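Local coordinates for putative Nitroreductase (Anabaena variabilis ATCC 29413, PDB 3EO7), which binds flavin mononucleotide and is probably an oxidoreductase of the nitroreductase family, at residues S75-R80 against E197-I202; I164-V169 against A233-A238; R206-G211 against S371-D376. One frame throughout, in Å; residues are numbered along the deposited sequence.

Contact 1. Residues S75-R80 against E197-I202; sequences SRLLFR and ELSAAI
S199 and L77 make the central pair of this helix contact. S199 is modelled in two conformers. In the one described here, its OG donates a hydrogen bond to L77 O at 2.6 Å. The C=O...donor angle is 106°, so OG comes in from the side of the carbonyl, in its plane and on a lone pair. OG stands anti to the S199 backbone N (chi1 -169°), which aims it at the other helix. The same OG lies 3.3 Å from R80 CB, so the base of the arginine packs beside the hydroxyl. These hydroxyl contacts hold for this conformer; the other may differ.

Next to it the contact is apolar. L77 reaches along the flank of the second helix, and its CD1 touches A200 CA at 3.9 Å. A200 CB lies 4.2 Å from L77 CD1. At the C-terminal end of 197-202, I202 CG2 meets the aliphatic part of R76, with R76 CD 3.9 Å away. The two side chains cross at about a right angle.

The second shell fixes the arginine ends. R76 NH1 and R80 NE both form salt bridges with E328 OE1, so one carboxylate oxygen holds both chains. The R80 side chain is about 13 Å from the bound FMN. I202 rests on E328 and M331 of the same helix, 325-333. S81 OG also bonds to L77 O. L77 packs further on T203 and Y205.

The small S199 lets the backbones come close: L77 CA and S199 CA are 5.0 Å apart, and the segment axes approach to 8.5 Å. Their directions differ by 153°. This is close antiparallel packing of helix 66-82 against helix 181-202, in a protein of the FMN-dependent nitroreductase family.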
ATOM      1  N   SER A  75      -7.011  -5.617  19.084  1.00 16.26           N
ATOM      2  CA  SER A  75      -8.234  -4.925  18.644  1.00 16.73           C
ATOM      3  C   SER A  75      -7.883  -3.585  17.996  1.00 15.62           C
ATOM      4  O   SER A  75      -8.348  -3.241  16.897  1.00 15.21           O
ATOM      5  CB  SER A  75      -9.173  -4.734  19.840  1.00 17.90           C
ATOM      6  OG  SER A  75     -10.336  -4.008  19.479  1.00 16.51           O
ATOM      7  N   ARG A  76      -7.040  -2.827  18.670  1.00 14.55           N
ATOM      8  CA  ARG A  76      -6.604  -1.529  18.157  1.00 19.08           C
ATOM      9  C   ARG A  76      -5.751  -1.630  16.900  1.00 17.37           C
ATOM     10  O   ARG A  76      -5.918  -0.828  15.959  1.00 16.31           O
ATOM     11  CB  ARG A  76      -5.874  -0.760  19.267  1.00 19.55           C
ATOM     12  CG  ARG A  76      -5.446   0.671  18.937  1.00 30.31           C
ATOM     13  CD  ARG A  76      -4.669   1.303  20.112  1.00 33.68           C
ATOM     14  NE  ARG A  76      -5.399   1.152  21.369  1.00 44.33           N
ATOM     15  CZ  ARG A  76      -6.305   2.009  21.840  1.00 52.27           C
ATOM     16  NH1 ARG A  76      -6.612   3.123  21.165  1.00 45.42           N
ATOM     17  NH2 ARG A  76      -6.909   1.746  23.008  1.00 51.55           N
ATOM     18  N   LEU A  77      -4.836  -2.609  16.862  1.00 16.19           N
ATOM     19  CA  LEU A  77      -3.999  -2.822  15.702  1.00 16.65           C
ATOM     20  C   LEU A  77      -4.873  -3.071  14.468  1.00 16.53           C
ATOM     21  O   LEU A  77      -4.709  -2.426  13.427  1.00 17.07           O
ATOM     22  CB  LEU A  77      -3.016  -3.988  15.941  1.00 16.91           C
ATOM     23  CG  LEU A  77      -1.940  -4.212  14.868  1.00 21.04           C
ATOM     24  CD1 LEU A  77      -0.731  -4.967  15.483  1.00 21.69           C
ATOM     25  CD2 LEU A  77      -2.525  -4.953  13.667  1.00 20.19           C
ATOM     26  N   LEU A  78      -5.876  -3.924  14.623  1.00 15.64           N
ATOM     27  CA  LEU A  78      -6.725  -4.274  13.485  1.00 15.63           C
ATOM     28  C   LEU A  78      -7.629  -3.118  13.096  1.00 14.79           C
ATOM     29  O   LEU A  78      -7.788  -2.807  11.903  1.00 16.71           O
ATOM     30  CB  LEU A  78      -7.501  -5.537  13.761  1.00 16.27           C
ATOM     31  CG  LEU A  78      -6.713  -6.866  13.780  1.00 18.72           C
ATOM     32  CD1 LEU A  78      -7.550  -8.000  14.405  1.00 18.16           C
ATOM     33  CD2 LEU A  78      -6.273  -7.187  12.349  1.00 18.40           C
ATOM     34  N   PHE A  79      -8.193  -2.454  14.095  1.00 16.43           N
ATOM     35  CA  PHE A  79      -9.130  -1.357  13.818  1.00 16.45           C
ATOM     36  C   PHE A  79      -8.479  -0.169  13.117  1.00 17.98           C
ATOM     37  O   PHE A  79      -9.050   0.432  12.195  1.00 16.41           O
ATOM     38  CB  PHE A  79      -9.835  -0.907  15.086  1.00 17.45           C
ATOM     39  CG  PHE A  79     -10.938   0.050  14.804  1.00 18.67           C
ATOM     40  CD1 PHE A  79     -12.099  -0.403  14.157  1.00 17.23           C
ATOM     41  CD2 PHE A  79     -10.796   1.399  15.080  1.00 27.53           C
ATOM     42  CE1 PHE A  79     -13.109   0.471  13.831  1.00 23.08           C
ATOM     43  CE2 PHE A  79     -11.819   2.289  14.763  1.00 33.25           C
ATOM     44  CZ  PHE A  79     -12.967   1.821  14.129  1.00 22.97           C
ATOM     45  N   ARG A  80      -7.280   0.192  13.559  1.00 16.42           N
ATOM     46  CA  ARG A  80      -6.583   1.321  12.978  1.00 17.31           C
ATOM     47  C   ARG A  80      -6.054   0.922  11.600  1.00 19.64           C
ATOM     48  O   ARG A  80      -5.800   1.783  10.778  1.00 20.78           O
ATOM     49  CB  ARG A  80      -5.432   1.776  13.874  1.00 18.89           C
ATOM     50  CG  ARG A  80      -5.832   2.351  15.256  1.00 22.86           C
ATOM     51  CD  ARG A  80      -6.173   3.816  15.186  1.00 40.31           C
ATOM     52  NE  ARG A  80      -6.678   4.316  16.475  1.00 41.65           N
ATOM     53  CZ  ARG A  80      -7.948   4.648  16.749  1.00 45.85           C
ATOM     54  NH1 ARG A  80      -8.923   4.577  15.843  1.00 44.49           N
ATOM     55  NH2 ARG A  80      -8.248   5.096  17.969  1.00 45.52           N
ATOM     56  N   GLU A 197       1.958  -1.136   9.624  1.00 15.31           N
ATOM     57  CA  GLU A 197       3.173  -0.759  10.340  1.00 18.83           C
ATOM     58  C   GLU A 197       2.939   0.368  11.353  1.00 15.49           C
ATOM     59  O   GLU A 197       3.503   0.335  12.451  1.00 16.46           O
ATOM     60  CB  GLU A 197       4.353  -0.408   9.438  1.00 20.82           C
ATOM     61  CG  GLU A 197       4.104   0.622   8.451  1.00 23.25           C
ATOM     62  CD  GLU A 197       5.136   1.784   8.502  1.00 25.56           C
ATOM     63  OE1 GLU A 197       5.602   2.236   9.553  1.00 26.29           O
ATOM     64  OE2 GLU A 197       5.360   2.345   7.459  1.00 19.17           O
ATOM     65  N   LEU A 198       2.100   1.347  11.011  1.00 14.78           N
ATOM     66  CA  LEU A 198       1.842   2.465  11.939  1.00 15.19           C
ATOM     67  C   LEU A 198       0.975   2.043  13.137  1.00 15.47           C
ATOM     68  O   LEU A 198       1.261   2.403  14.282  1.00 15.58           O
ATOM     69  CB  LEU A 198       1.253   3.659  11.191  1.00 16.69           C
ATOM     70  CG  LEU A 198       2.258   4.260  10.196  1.00 12.90           C
ATOM     71  CD1 LEU A 198       1.559   5.302   9.239  1.00 16.20           C
ATOM     72  CD2 LEU A 198       3.482   4.884  10.972  1.00 16.23           C
ATOM     73  N   SER A 199      -0.063   1.268  12.845  0.50 16.20           N
ATOM     74  CA  SER A 199      -0.962   0.694  13.852  0.50 16.65           C
ATOM     75  C   SER A 199      -0.177  -0.211  14.818  0.50 17.13           C
ATOM     76  O   SER A 199      -0.432  -0.239  16.011  0.50 16.82           O
ATOM     77  CB  SER A 199      -2.040  -0.136  13.144  0.50 16.16           C
ATOM     78  OG  SER A 199      -3.056  -0.504  14.050  0.50 18.57           O
ATOM     79  N   ALA A 200       0.766  -0.965  14.262  1.00 17.34           N
ATOM     80  CA  ALA A 200       1.643  -1.843  15.043  1.00 16.41           C
ATOM     81  C   ALA A 200       2.487  -0.992  15.974  1.00 16.94           C
ATOM     82  O   ALA A 200       2.548  -1.286  17.176  1.00 16.85           O
ATOM     83  CB  ALA A 200       2.497  -2.676  14.116  1.00 16.13           C
ATOM     84  N   ALA A 201       3.102   0.087  15.468  1.00 15.18           N
ATOM     85  CA  ALA A 201       3.911   0.947  16.330  1.00 17.72           C
ATOM     86  C   ALA A 201       3.107   1.420  17.539  1.00 17.62           C
ATOM     87  O   ALA A 201       3.601   1.402  18.683  1.00 17.07           O
ATOM     88  CB  ALA A 201       4.480   2.157  15.548  1.00 17.23           C
ATOM     89  N   ILE A 202       1.873   1.826  17.273  1.00 16.78           N
ATOM     90  CA  ILE A 202       0.950   2.347  18.302  1.00 16.67           C
ATOM     91  C   ILE A 202       0.710   1.310  19.397  1.00 18.50           C
ATOM     92  O   ILE A 202       0.591   1.666  20.573  1.00 17.80           O
ATOM     93  CB  ILE A 202      -0.408   2.819  17.671  1.00 17.06           C
ATOM     94  CG1 ILE A 202      -0.199   4.095  16.827  1.00 17.67           C
ATOM     95  CG2 ILE A 202      -1.483   3.100  18.752  1.00 17.66           C
ATOM     96  CD1 ILE A 202      -1.349   4.399  15.852  1.00 15.46           C
TER

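Contact 2. Residues I164-V169 against A233-A238; sequences IIVTAV and AVLPLA
I164 packs on L237 and L235 of the neighbouring strand. Its CB lies 4.1 Å from L235 O. From there the chain splits. I164 CG1 stands anti to the carbonyl carbon (chi1 -81°) and meets L237 CD1 at 4.0 Å. The tip, I164 CD1, touches L237 CD1 at 4.0 Å and also packs on L77 and L78 of helix 66-82. The other branch, I164 CG2, faces L235 CD1 at 4.3 Å. That leucine methyl also touches V166 CG2, the two side chains crossing obliquely.

Backbone bonds hold the strands in antiparallel register. I164 and L235 form a hydrogen-bonded pair, with L235 N to I164 O at 2.7 Å. V166 and A233 form the next such pair. Its bond from V166 N to A233 O is 2.8 Å, and the return bond is weak. Between them I165 and V234 form a non-hydrogen-bonded pair, their side chains side by side on the other face. There I165 meets helix 215-222, whereas V166 and L235 face helix 181-202.

All the side chains that meet here are hydrocarbon. Polar bonding across the contact is thus left to the peptide groups, and the side chains supply the apolar cover on both faces of the sheet.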
ATOM      1  N   ILE A 164      -0.329 -11.664  10.363  1.00 14.73           N
ATOM      2  CA  ILE A 164      -1.391 -11.228   9.482  1.00 13.88           C
ATOM      3  C   ILE A 164      -1.031 -11.759   8.096  1.00 16.20           C
ATOM      4  O   ILE A 164       0.134 -11.783   7.709  1.00 16.04           O
ATOM      5  CB  ILE A 164      -1.483  -9.673   9.437  1.00 16.03           C
ATOM      6  CG1 ILE A 164      -2.251  -9.192  10.670  1.00 17.45           C
ATOM      7  CG2 ILE A 164      -2.246  -9.184   8.183  1.00 15.62           C
ATOM      8  CD1 ILE A 164      -2.261  -7.620  10.865  1.00 17.28           C
ATOM      9  N   ILE A 165      -2.037 -12.174   7.341  1.00 13.62           N
ATOM     10  CA  ILE A 165      -1.846 -12.442   5.931  1.00 14.68           C
ATOM     11  C   ILE A 165      -2.864 -11.561   5.230  1.00 14.96           C
ATOM     12  O   ILE A 165      -4.054 -11.540   5.612  1.00 15.20           O
ATOM     13  CB  ILE A 165      -2.003 -13.924   5.537  1.00 16.32           C
ATOM     14  CG1 ILE A 165      -0.999 -14.789   6.334  1.00 14.45           C
ATOM     15  CG2 ILE A 165      -1.847 -14.061   4.003  1.00 16.03           C
ATOM     16  CD1 ILE A 165      -1.108 -16.309   6.022  1.00 17.34           C
ATOM     17  N   VAL A 166      -2.406 -10.845   4.205  1.00 13.95           N
ATOM     18  CA  VAL A 166      -3.277  -9.991   3.405  1.00 14.38           C
ATOM     19  C   VAL A 166      -3.443 -10.656   2.061  1.00 15.66           C
ATOM     20  O   VAL A 166      -2.454 -10.973   1.382  1.00 16.28           O
ATOM     21  CB  VAL A 166      -2.754  -8.568   3.184  1.00 15.42           C
ATOM     22  CG1 VAL A 166      -3.796  -7.722   2.388  1.00 15.98           C
ATOM     23  CG2 VAL A 166      -2.472  -7.908   4.508  1.00 15.34           C
ATOM     24  N   THR A 167      -4.700 -10.888   1.699  1.00 15.16           N
ATOM     25  CA  THR A 167      -5.016 -11.425   0.399  1.00 15.40           C
ATOM     26  C   THR A 167      -5.793 -10.374  -0.401  1.00 16.10           C
ATOM     27  O   THR A 167      -6.229  -9.336   0.155  1.00 15.98           O
ATOM     28  CB  THR A 167      -5.946 -12.636   0.510  1.00 13.80           C
ATOM     29  OG1 THR A 167      -7.234 -12.212   0.987  1.00 16.28           O
ATOM     30  CG2 THR A 167      -5.356 -13.756   1.381  1.00 14.46           C
ATOM     31  N   ALA A 168      -5.970 -10.668  -1.692  1.00 14.60           N
ATOM     32  CA  ALA A 168      -6.770  -9.842  -2.615  1.00 15.49           C
ATOM     33  C   ALA A 168      -7.885 -10.719  -3.184  1.00 14.53           C
ATOM     34  O   ALA A 168      -7.604 -11.836  -3.668  1.00 16.60           O
ATOM     35  CB  ALA A 168      -5.897  -9.256  -3.791  1.00 17.09           C
ATOM     36  N   VAL A 169      -9.128 -10.227  -3.109  1.00 15.36           N
ATOM     37  CA  VAL A 169     -10.307 -10.870  -3.723  1.00 16.40           C
ATOM     38  C   VAL A 169     -10.430 -10.109  -5.053  1.00 16.55           C
ATOM     39  O   VAL A 169     -10.892  -8.946  -5.126  1.00 16.65           O
ATOM     40  CB  VAL A 169     -11.576 -10.759  -2.859  1.00 16.25           C
ATOM     41  CG1 VAL A 169     -12.733 -11.399  -3.575  1.00 16.14           C
ATOM     42  CG2 VAL A 169     -11.351 -11.414  -1.472  1.00 16.74           C
ATOM     43  N   ALA A 233       0.785 -10.714   0.782  1.00 15.68           N
ATOM     44  CA  ALA A 233       1.724 -10.352   1.823  1.00 14.61           C
ATOM     45  C   ALA A 233       1.453 -11.182   3.085  1.00 14.10           C
ATOM     46  O   ALA A 233       0.306 -11.340   3.492  1.00 16.05           O
ATOM     47  CB  ALA A 233       1.673  -8.832   2.166  1.00 13.70           C
ATOM     48  N   VAL A 234       2.533 -11.698   3.667  1.00 14.33           N
ATOM     49  CA  VAL A 234       2.547 -12.439   4.929  1.00 15.12           C
ATOM     50  C   VAL A 234       3.339 -11.558   5.912  1.00 15.17           C
ATOM     51  O   VAL A 234       4.434 -11.111   5.596  1.00 16.71           O
ATOM     52  CB  VAL A 234       3.133 -13.855   4.793  1.00 16.97           C
ATOM     53  CG1 VAL A 234       3.260 -14.537   6.176  1.00 15.20           C
ATOM     54  CG2 VAL A 234       2.252 -14.725   3.823  1.00 13.54           C
ATOM     55  N   LEU A 235       2.765 -11.319   7.078  1.00 14.46           N
ATOM     56  CA  LEU A 235       3.372 -10.432   8.073  1.00 15.47           C
ATOM     57  C   LEU A 235       3.323 -10.968   9.498  1.00 16.43           C
ATOM     58  O   LEU A 235       2.382 -10.699  10.234  1.00 16.83           O
ATOM     59  CB  LEU A 235       2.736  -9.014   8.024  1.00 20.21           C
ATOM     60  CG  LEU A 235       2.685  -8.270   6.689  1.00 28.83           C
ATOM     61  CD1 LEU A 235       1.354  -8.439   6.000  1.00 20.88           C
ATOM     62  CD2 LEU A 235       2.953  -6.776   6.902  1.00 22.43           C
ATOM     63  N   PRO A 236       4.342 -11.726   9.894  1.00 15.29           N
ATOM     64  CA  PRO A 236       4.432 -12.031  11.311  1.00 14.22           C
ATOM     65  C   PRO A 236       4.427 -10.750  12.130  1.00 14.54           C
ATOM     66  O   PRO A 236       5.033  -9.738  11.730  1.00 15.17           O
ATOM     67  CB  PRO A 236       5.800 -12.732  11.455  1.00 15.85           C
ATOM     68  CG  PRO A 236       6.116 -13.218  10.127  1.00 20.99           C
ATOM     69  CD  PRO A 236       5.437 -12.343   9.128  1.00 19.76           C
ATOM     70  N   LEU A 237       3.728 -10.795  13.262  1.00 14.61           N
ATOM     71  CA  LEU A 237       3.620  -9.671  14.162  1.00 15.67           C
ATOM     72  C   LEU A 237       4.477  -9.907  15.399  1.00 15.48           C
ATOM     73  O   LEU A 237       4.139 -10.749  16.237  1.00 15.91           O
ATOM     74  CB  LEU A 237       2.171  -9.460  14.570  1.00 17.29           C
ATOM     75  CG  LEU A 237       1.213  -9.071  13.452  1.00 18.15           C
ATOM     76  CD1 LEU A 237      -0.196  -8.880  14.058  1.00 17.40           C
ATOM     77  CD2 LEU A 237       1.672  -7.836  12.685  1.00 19.00           C
ATOM     78  N   ALA A 238       5.573  -9.156  15.505  1.00 14.18           N
ATOM     79  CA  ALA A 238       6.507  -9.276  16.632  1.00 14.07           C
ATOM     80  C   ALA A 238       6.084  -8.365  17.763  1.00 12.57           C
ATOM     81  O   ALA A 238       5.974  -7.148  17.551  1.00 15.12           O
ATOM     82  CB  ALA A 238       7.918  -8.896  16.184  1.00 14.76           C
TER

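Contact 3. Residues R206-G211 against S371-D376; sequences RPHLIG and SPDYFD
L209 and F375 form the tight part of this contact. L209 CD2 sits over one face of the F375 ring, 3.5 Å from its centroid and 9° off the ring normal. This is a CH-pi contact. L209 CD1 meets F375 CZ at 3.5 Å. L209 CG is anti to the backbone N (chi1 -175°), which carries both methyls to the aromatic ring. G211 has no side chain, and its CA comes to 3.4 Å from F375 CE1. Y455 stacks on F375, and L193 of helix 181-202 touches both L209 and F375.

The chain carries two nitroreductase-family regions, and this contact joins them. One side is the end of strand 205-207, an outermost strand within this chain, and the loop after it. The other is the loop before strand 381-390. In many relatives the two halves are separate subunits of a homodimer, so this is probably the counterpart of part of such an interface.

The other side is polar and hydrated. R206 grips D373 end-on with two nitrogens: NH2 bonds OD1 at 2.8 Å and NH1 bonds OD2 at 3.2 Å. The planes stand 69° apart, and both nitrogens come from above the carboxylate plane. D373 OD2 also accepts from L209 N at 2.9 Å, through its anti lone pair. R206 NE forms a salt bridge with D369. With an alanine in place of D373 the carboxylate is gone, which would probably leave R206 NH1 and L209 N without this acceptor and R206 held mainly through D369. R206 NH1 lies over the centre of the H208 ring. One water donates to P207 O and accepts from D373 N. A second links H208 ND1 to D373 OD2. S371, which is exposed, accepts a weak bond from R206 NH2 at its O.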
ATOM      1  N   ARG A 206       5.740  -4.950  15.819  1.00 15.72           N
ATOM      2  CA  ARG A 206       6.463  -4.670  14.574  1.00 15.92           C
ATOM      3  C   ARG A 206       6.119  -5.786  13.584  1.00 16.07           C
ATOM      4  O   ARG A 206       6.352  -6.974  13.854  1.00 16.40           O
ATOM      5  CB  ARG A 206       7.971  -4.594  14.728  1.00 17.51           C
ATOM      6  CG  ARG A 206       8.629  -4.201  13.384  1.00 18.65           C
ATOM      7  CD  ARG A 206      10.108  -4.337  13.410  1.00 20.95           C
ATOM      8  NE  ARG A 206      10.698  -3.639  12.269  1.00 16.32           N
ATOM      9  CZ  ARG A 206      10.859  -4.139  11.050  1.00 18.02           C
ATOM     10  NH1 ARG A 206      10.476  -5.374  10.735  1.00 15.68           N
ATOM     11  NH2 ARG A 206      11.417  -3.374  10.129  1.00 16.33           N
ATOM     12  N   PRO A 207       5.574  -5.416  12.428  1.00 15.25           N
ATOM     13  CA  PRO A 207       5.320  -6.443  11.422  1.00 14.26           C
ATOM     14  C   PRO A 207       6.619  -6.695  10.651  1.00 15.91           C
ATOM     15  O   PRO A 207       7.425  -5.781  10.500  1.00 17.82           O
ATOM     16  CB  PRO A 207       4.283  -5.778  10.492  1.00 16.78           C
ATOM     17  CG  PRO A 207       4.487  -4.308  10.661  1.00 17.96           C
ATOM     18  CD  PRO A 207       5.166  -4.073  11.987  1.00 17.29           C
ATOM     19  N   HIS A 208       6.818  -7.937  10.246  1.00 16.46           N
ATOM     20  CA  HIS A 208       7.921  -8.350   9.409  1.00 14.99           C
ATOM     21  C   HIS A 208       7.317  -8.755   8.087  1.00 15.51           C
ATOM     22  O   HIS A 208       6.539  -9.716   8.007  1.00 17.52           O
ATOM     23  CB  HIS A 208       8.670  -9.475  10.060  1.00 17.18           C
ATOM     24  CG  HIS A 208       9.477  -9.019  11.230  1.00 17.82           C
ATOM     25  ND1 HIS A 208      10.844  -8.843  11.163  1.00 16.72           N
ATOM     26  CD2 HIS A 208       9.101  -8.649  12.481  1.00 15.21           C
ATOM     27  CE1 HIS A 208      11.276  -8.392  12.330  1.00 18.37           C
ATOM     28  NE2 HIS A 208      10.240  -8.270  13.152  1.00 15.16           N
ATOM     29  N   LEU A 209       7.634  -7.971   7.064  1.00 16.73           N
ATOM     30  CA  LEU A 209       7.034  -8.147   5.764  1.00 17.18           C
ATOM     31  C   LEU A 209       7.670  -9.311   5.016  1.00 16.38           C
ATOM     32  O   LEU A 209       8.906  -9.382   4.903  1.00 16.00           O
ATOM     33  CB  LEU A 209       7.225  -6.882   4.963  1.00 17.24           C
ATOM     34  CG  LEU A 209       6.564  -6.812   3.604  1.00 22.25           C
ATOM     35  CD1 LEU A 209       5.024  -6.966   3.731  1.00 23.03           C
ATOM     36  CD2 LEU A 209       6.958  -5.413   2.918  1.00 18.18           C
ATOM     37  N   ILE A 210       6.815 -10.222   4.552  1.00 17.10           N
ATOM     38  CA  ILE A 210       7.230 -11.388   3.782  1.00 14.39           C
ATOM     39  C   ILE A 210       6.463 -11.414   2.441  1.00 15.18           C
ATOM     40  O   ILE A 210       5.297 -11.807   2.363  1.00 15.45           O
ATOM     41  CB  ILE A 210       7.028 -12.750   4.531  1.00 17.14           C
ATOM     42  CG1 ILE A 210       7.716 -12.744   5.903  1.00 15.76           C
ATOM     43  CG2 ILE A 210       7.508 -13.944   3.673  1.00 14.94           C
ATOM     44  CD1 ILE A 210       7.541 -14.039   6.718  1.00 15.07           C
ATOM     45  N   GLY A 211       7.137 -10.977   1.387  1.00 16.36           N
ATOM     46  CA  GLY A 211       6.585 -11.031   0.054  1.00 16.33           C
ATOM     47  C   GLY A 211       6.953 -12.281  -0.714  1.00 18.08           C
ATOM     48  O   GLY A 211       6.315 -12.567  -1.730  1.00 20.88           O
ATOM     49  N   SER A 371      13.097   2.133  10.428  1.00 19.98           N
ATOM     50  CA  SER A 371      13.210   1.500   9.107  1.00 19.82           C
ATOM     51  C   SER A 371      12.136   0.420   8.917  1.00 17.70           C
ATOM     52  O   SER A 371      12.391  -0.780   9.012  1.00 17.15           O
ATOM     53  CB  SER A 371      14.607   0.939   8.916  1.00 24.54           C
ATOM     54  OG  SER A 371      14.752   0.551   7.552  1.00 33.38           O
ATOM     55  N   PRO A 372      10.896   0.849   8.694  1.00 17.09           N
ATOM     56  CA  PRO A 372       9.818  -0.115   8.501  1.00 18.75           C
ATOM     57  C   PRO A 372      10.073  -0.919   7.225  1.00 19.09           C
ATOM     58  O   PRO A 372      10.738  -0.434   6.292  1.00 17.94           O
ATOM     59  CB  PRO A 372       8.569   0.763   8.347  1.00 19.76           C
ATOM     60  CG  PRO A 372       9.079   2.141   8.115  1.00 19.52           C
ATOM     61  CD  PRO A 372      10.462   2.241   8.494  1.00 19.46           C
ATOM     62  N   ASP A 373       9.570  -2.144   7.184  1.00 18.99           N
ATOM     63  CA  ASP A 373       9.804  -2.979   6.046  1.00 16.85           C
ATOM     64  C   ASP A 373       9.004  -2.519   4.820  1.00 16.14           C
ATOM     65  O   ASP A 373       7.794  -2.220   4.908  1.00 16.38           O
ATOM     66  CB  ASP A 373       9.383  -4.430   6.315  1.00 15.47           C
ATOM     67  CG  ASP A 373      10.257  -5.130   7.311  1.00 17.21           C
ATOM     68  OD1 ASP A 373      11.390  -4.673   7.615  1.00 15.27           O
ATOM     69  OD2 ASP A 373       9.840  -6.218   7.741  1.00 16.63           O
ATOM     70  N   TYR A 374       9.708  -2.532   3.696  1.00 16.21           N
ATOM     71  CA  TYR A 374       9.154  -2.433   2.355  1.00 16.16           C
ATOM     72  C   TYR A 374       9.715  -3.646   1.610  1.00 15.18           C
ATOM     73  O   TYR A 374      10.651  -4.300   2.061  1.00 15.68           O
ATOM     74  CB  TYR A 374       9.631  -1.169   1.650  1.00 17.25           C
ATOM     75  CG  TYR A 374       9.005   0.095   2.212  1.00 15.54           C
ATOM     76  CD1 TYR A 374       9.505   0.691   3.358  1.00 15.77           C
ATOM     77  CD2 TYR A 374       7.919   0.704   1.593  1.00 19.00           C
ATOM     78  CE1 TYR A 374       8.931   1.863   3.867  1.00 14.51           C
ATOM     79  CE2 TYR A 374       7.358   1.866   2.107  1.00 16.87           C
ATOM     80  CZ  TYR A 374       7.870   2.433   3.240  1.00 14.82           C
ATOM     81  OH  TYR A 374       7.314   3.579   3.759  1.00 17.93           O
ATOM     82  N   PHE A 375       9.209  -3.902   0.414  1.00 16.75           N
ATOM     83  CA  PHE A 375       9.728  -4.989  -0.414  1.00 17.49           C
ATOM     84  C   PHE A 375      11.072  -4.570  -0.974  1.00 18.89           C
ATOM     85  O   PHE A 375      12.100  -5.228  -0.711  1.00 18.89           O
ATOM     86  CB  PHE A 375       8.712  -5.395  -1.487  1.00 17.57           C
ATOM     87  CG  PHE A 375       7.457  -5.932  -0.911  1.00 17.93           C
ATOM     88  CD1 PHE A 375       7.458  -7.172  -0.289  1.00 18.53           C
ATOM     89  CD2 PHE A 375       6.268  -5.223  -0.972  1.00 18.92           C
ATOM     90  CE1 PHE A 375       6.310  -7.676   0.278  1.00 22.01           C
ATOM     91  CE2 PHE A 375       5.125  -5.718  -0.396  1.00 21.96           C
ATOM     92  CZ  PHE A 375       5.136  -6.959   0.209  1.00 22.42           C
ATOM     93  N   ASP A 376      11.111  -3.462  -1.719  1.00 18.73           N
ATOM     94  CA  ASP A 376      12.387  -2.908  -2.157  1.00 18.05           C
ATOM     95  C   ASP A 376      12.253  -1.488  -2.661  1.00 18.15           C
ATOM     96  O   ASP A 376      11.993  -1.261  -3.840  1.00 18.31           O
ATOM     97  CB  ASP A 376      13.065  -3.795  -3.219  1.00 19.21           C
ATOM     98  CG  ASP A 376      14.528  -3.414  -3.440  1.00 23.92           C
ATOM     99  OD1 ASP A 376      14.938  -2.356  -2.955  1.00 20.76           O
ATOM    100  OD2 ASP A 376      15.257  -4.179  -4.087  1.00 27.42           O
TER
HETATM  101  O   HOH W   1       7.826  -3.298   9.253  1.00 14.36           O
HETATM  102  O   HOH W   2      11.582  -8.152   8.425  1.00 19.51           O

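Overall arrangement
Contact 2 is wholly buried. Contact 3 is mostly buried but has an exposed end at S371, and contact 1 is partly buried. Contacts 2 and 3 share one sheet: strand 229-239 pairs with 205-207, and backbone bonds join A238 to R206 and V234 to I210. Contact 1 lies against that sheet, with L77 touching I164 and L237. Helix 181-202 leads directly into strand 205-207, and A200 packs on P207. Chemistry follows place. Contact 2 combines backbone bonds with hydrocarbon, and contact 1 adds a serine hydroxyl and arginine stems. Contact 3, between the two family regions, alone has a salt bridge between its own two segments, and bridging waters.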